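Local coordinates for hypothetical protein (Parabacteroides merdae, PDB 4OO3) that is a putative oxidoreductase that probably binds a nicotinamide adenine dinucleotide cofactor through its Rossmann-fold domain, its substrate being unknown, at residues N114-K119 and Y146-E151. Numbering follows the deposited sequence.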
ATOM      1  N   ASN A 114       9.893  11.476  14.353  1.00 31.07           N
ATOM      2  CA  ASN A 114       9.899  10.538  13.214  1.00 31.10           C
ATOM      3  C   ASN A 114       8.478  10.173  12.839  1.00 30.87           C
ATOM      4  O   ASN A 114       7.584  10.272  13.675  1.00 32.52           O
ATOM      5  CB  ASN A 114      10.653   9.253  13.558  1.00 31.53           C
ATOM      6  CG  ASN A 114      12.109   9.495  13.920  1.00 31.93           C
ATOM      7  OD1 ASN A 114      12.968   9.619  13.052  1.00 31.64           O
ATOM      8  ND2 ASN A 114      12.393   9.531  15.206  1.00 31.90           N
ATOM      9  N   VAL A 115       8.257   9.741  11.598  1.00 30.47           N
ATOM     10  CA  VAL A 115       6.890   9.462  11.132  1.00 30.19           C
ATOM     11  C   VAL A 115       6.772   8.164  10.332  1.00 28.14           C
ATOM     12  O   VAL A 115       7.468   7.969   9.336  1.00 28.46           O
ATOM     13  CB  VAL A 115       6.355  10.620  10.265  1.00 30.78           C
ATOM     14  CG1 VAL A 115       4.958  10.317   9.737  1.00 30.01           C
ATOM     15  CG2 VAL A 115       6.360  11.917  11.050  1.00 32.05           C
ATOM     16  N   LEU A 116       5.879   7.288  10.776  1.00 26.33           N
ATOM     17  CA  LEU A 116       5.428   6.154   9.975  1.00 26.29           C
ATOM     18  C   LEU A 116       3.988   6.453   9.556  1.00 27.04           C
ATOM     19  O   LEU A 116       3.088   6.537  10.391  1.00 24.98           O
ATOM     20  CB  LEU A 116       5.489   4.844  10.777  1.00 25.96           C
ATOM     21  CG  LEU A 116       5.065   3.553  10.065  1.00 25.56           C
ATOM     22  CD1 LEU A 116       6.010   3.237   8.914  1.00 25.11           C
ATOM     23  CD2 LEU A 116       5.031   2.388  11.037  1.00 26.86           C
ATOM     24  N   SER A 117       3.771   6.615   8.258  1.00 29.55           N
ATOM     25  CA  SER A 117       2.442   6.910   7.750  1.00 28.48           C
ATOM     26  C   SER A 117       1.989   5.808   6.825  1.00 29.67           C
ATOM     27  O   SER A 117       2.767   5.296   6.028  1.00 32.03           O
ATOM     28  CB  SER A 117       2.454   8.229   6.983  1.00 28.45           C
ATOM     29  OG  SER A 117       1.233   8.423   6.287  1.00 27.73           O
ATOM     30  N   ASP A 118       0.720   5.448   6.923  1.00 29.69           N
ATOM     31  CA  ASP A 118       0.094   4.652   5.895  1.00 28.14           C
ATOM     32  C   ASP A 118       0.095   5.440   4.579  1.00 28.64           C
ATOM     33  O   ASP A 118       0.227   6.670   4.562  1.00 27.30           O
ATOM     34  CB  ASP A 118      -1.344   4.319   6.284  1.00 29.71           C
ATOM     35  CG  ASP A 118      -1.884   3.103   5.547  1.00 31.78           C
ATOM     36  OD1 ASP A 118      -1.126   2.475   4.767  1.00 33.82           O
ATOM     37  OD2 ASP A 118      -3.066   2.767   5.767  1.00 30.40           O
ATOM     38  N   LYS A 119      -0.026   4.724   3.475  1.00 26.74           N
ATOM     39  CA  LYS A 119      -0.286   5.358   2.188  1.00 29.89           C
ATOM     40  C   LYS A 119      -1.709   5.925   2.128  1.00 30.34           C
ATOM     41  O   LYS A 119      -2.578   5.517   2.901  1.00 30.74           O
ATOM     42  CB  LYS A 119      -0.059   4.367   1.040  1.00 31.80           C
ATOM     43  CG  LYS A 119      -0.652   2.970   1.249  1.00 34.08           C
ATOM     44  CD  LYS A 119      -1.831   2.659   0.351  1.00 39.65           C
ATOM     45  CE  LYS A 119      -3.099   3.362   0.776  1.00 40.72           C
ATOM     46  NZ  LYS A 119      -4.275   2.603   0.295  1.00 44.49           N
ATOM     47  N   TYR A 146       8.516   7.487   6.634  1.00 28.43           N
ATOM     48  CA  TYR A 146       8.342   6.206   5.945  1.00 28.06           C
ATOM     49  C   TYR A 146       6.870   5.897   5.750  1.00 27.59           C
ATOM     50  O   TYR A 146       6.052   6.241   6.603  1.00 29.88           O
ATOM     51  CB  TYR A 146       8.992   5.091   6.758  1.00 29.37           C
ATOM     52  CG  TYR A 146       9.372   3.860   5.972  1.00 29.62           C
ATOM     53  CD1 TYR A 146      10.108   3.962   4.802  1.00 32.75           C
ATOM     54  CD2 TYR A 146       9.042   2.586   6.422  1.00 28.89           C
ATOM     55  CE1 TYR A 146      10.479   2.838   4.085  1.00 32.18           C
ATOM     56  CE2 TYR A 146       9.411   1.456   5.706  1.00 29.03           C
ATOM     57  CZ  TYR A 146      10.126   1.596   4.539  1.00 30.16           C
ATOM     58  OH  TYR A 146      10.506   0.500   3.817  1.00 32.28           O
ATOM     59  N   ASP A 147       6.531   5.266   4.628  1.00 25.76           N
ATOM     60  CA  ASP A 147       5.182   4.740   4.454  1.00 25.66           C
ATOM     61  C   ASP A 147       5.145   3.209   4.484  1.00 26.40           C
ATOM     62  O   ASP A 147       6.162   2.555   4.659  1.00 27.95           O
ATOM     63  CB  ASP A 147       4.461   5.352   3.231  1.00 24.79           C
ATOM     64  CG  ASP A 147       5.111   5.016   1.897  1.00 25.89           C
ATOM     65  OD1 ASP A 147       6.051   4.190   1.827  1.00 25.85           O
ATOM     66  OD2 ASP A 147       4.642   5.596   0.894  1.00 24.84           O
ATOM     67  N   ILE A 148       3.950   2.654   4.340  1.00 28.09           N
ATOM     68  CA  ILE A 148       3.711   1.251   4.608  1.00 28.30           C
ATOM     69  C   ILE A 148       3.323   0.504   3.328  1.00 28.83           C
ATOM     70  O   ILE A 148       2.144   0.435   2.969  1.00 29.27           O
ATOM     71  CB  ILE A 148       2.621   1.114   5.692  1.00 28.21           C
ATOM     72  CG1 ILE A 148       3.060   1.879   6.950  1.00 28.68           C
ATOM     73  CG2 ILE A 148       2.366  -0.358   6.007  1.00 28.59           C
ATOM     74  CD1 ILE A 148       1.971   2.087   7.980  1.00 29.49           C
HETATM   75  N   MSE A 149       4.338  -0.040   2.649  1.00 27.94           N
HETATM   76  CA  MSE A 149       4.162  -0.830   1.432  1.00 26.37           C
HETATM   77  C   MSE A 149       4.136  -2.303   1.793  1.00 27.44           C
HETATM   78  O   MSE A 149       5.150  -2.993   1.741  1.00 24.04           O
HETATM   79  CB  MSE A 149       5.301  -0.544   0.446  1.00 23.37           C
HETATM   80  CG  MSE A 149       5.371   0.920   0.029  1.00 22.06           C
HETATM   81 SE   MSE A 149       3.825   1.368  -1.102  0.75 19.66          SE
HETATM   82  CE  MSE A 149       2.771   2.415   0.172  1.00 20.98           C
ATOM     83  N   THR A 150       2.957  -2.796   2.145  1.00 29.42           N
ATOM     84  CA  THR A 150       2.792  -4.179   2.595  1.00 30.44           C
ATOM     85  C   THR A 150       3.022  -5.249   1.509  1.00 31.45           C
ATOM     86  O   THR A 150       3.501  -6.342   1.806  1.00 31.09           O
ATOM     87  CB  THR A 150       1.386  -4.375   3.187  1.00 29.49           C
ATOM     88  OG1 THR A 150       0.409  -3.846   2.282  1.00 27.88           O
ATOM     89  CG2 THR A 150       1.264  -3.655   4.521  1.00 27.65           C
ATOM     90  N   GLU A 151       2.707  -4.922   0.259  1.00 31.91           N
ATOM     91  CA  GLU A 151       2.664  -5.921  -0.815  1.00 33.30           C
ATOM     92  C   GLU A 151       4.041  -6.404  -1.244  1.00 31.66           C
ATOM     93  O   GLU A 151       4.160  -7.426  -1.920  1.00 30.07           O
ATOM     94  CB  GLU A 151       1.896  -5.374  -2.022  1.00 35.40           C
ATOM     95  CG  GLU A 151       0.492  -4.909  -1.673  1.00 38.10           C
ATOM     96  CD  GLU A 151      -0.251  -5.925  -0.820  1.00 43.68           C
ATOM     97  OE1 GLU A 151      -0.456  -7.061  -1.309  1.00 45.09           O
ATOM     98  OE2 GLU A 151      -0.606  -5.595   0.338  1.00 41.25           O
TER
HETATM   99  O   HOH W   1      -0.543   0.161   3.791  1.00 27.20           O
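The last beta-alpha-beta unit of the Rossmann-fold sheet closes here: strand 114-117 runs beside the edge strand 145-147, with helix 125-140 linking them, and Y146 sits between V115 and S117 in parallel pairing. Its N-H reaches V115 O at 2.9 Å, and its carbonyl takes the N-H of S117 in a nearly linear bond (172°). One residue further on, S117 O lies against D147 CA at 2.9 Å, a CA-H...O contact. L116 and Y146 point to the same face of the sheet. With CG swung anti to the backbone N (chi1 -179°), L116 lays CD1 at the edge of the tyrosine ring, near the ring plane, 4.0 Å from Y146 CD2. The same methyl packs on I148 CG1 at 3.8 Å, the two side chains crossing at about a right angle. Cut back to an alanine, L116 would lose CD1, and the ring edge of Y146 and the CG1 branch of I148 would probably lack the neighbour they share, with I148 freer to turn. Elsewhere, the Y146 hydroxyl bonds E419 and the D147 carboxylate meets K426 and Y427 of helix 419-439, tying the edge strand to that helix. Beyond the strands, the CE methyl of selenomethionine M149 abuts K119 CB at 3.5 Å, while K119 NZ pairs with D218. I148 CD1 tucks against the backbone of D118, whose OD2 bonds H23. The other carboxylate oxygen, D118 OD1, accepts a hydrogen bond from a water at 2.6 Å, and that water also donates to I148 O at 2.8 Å, joining the two segments.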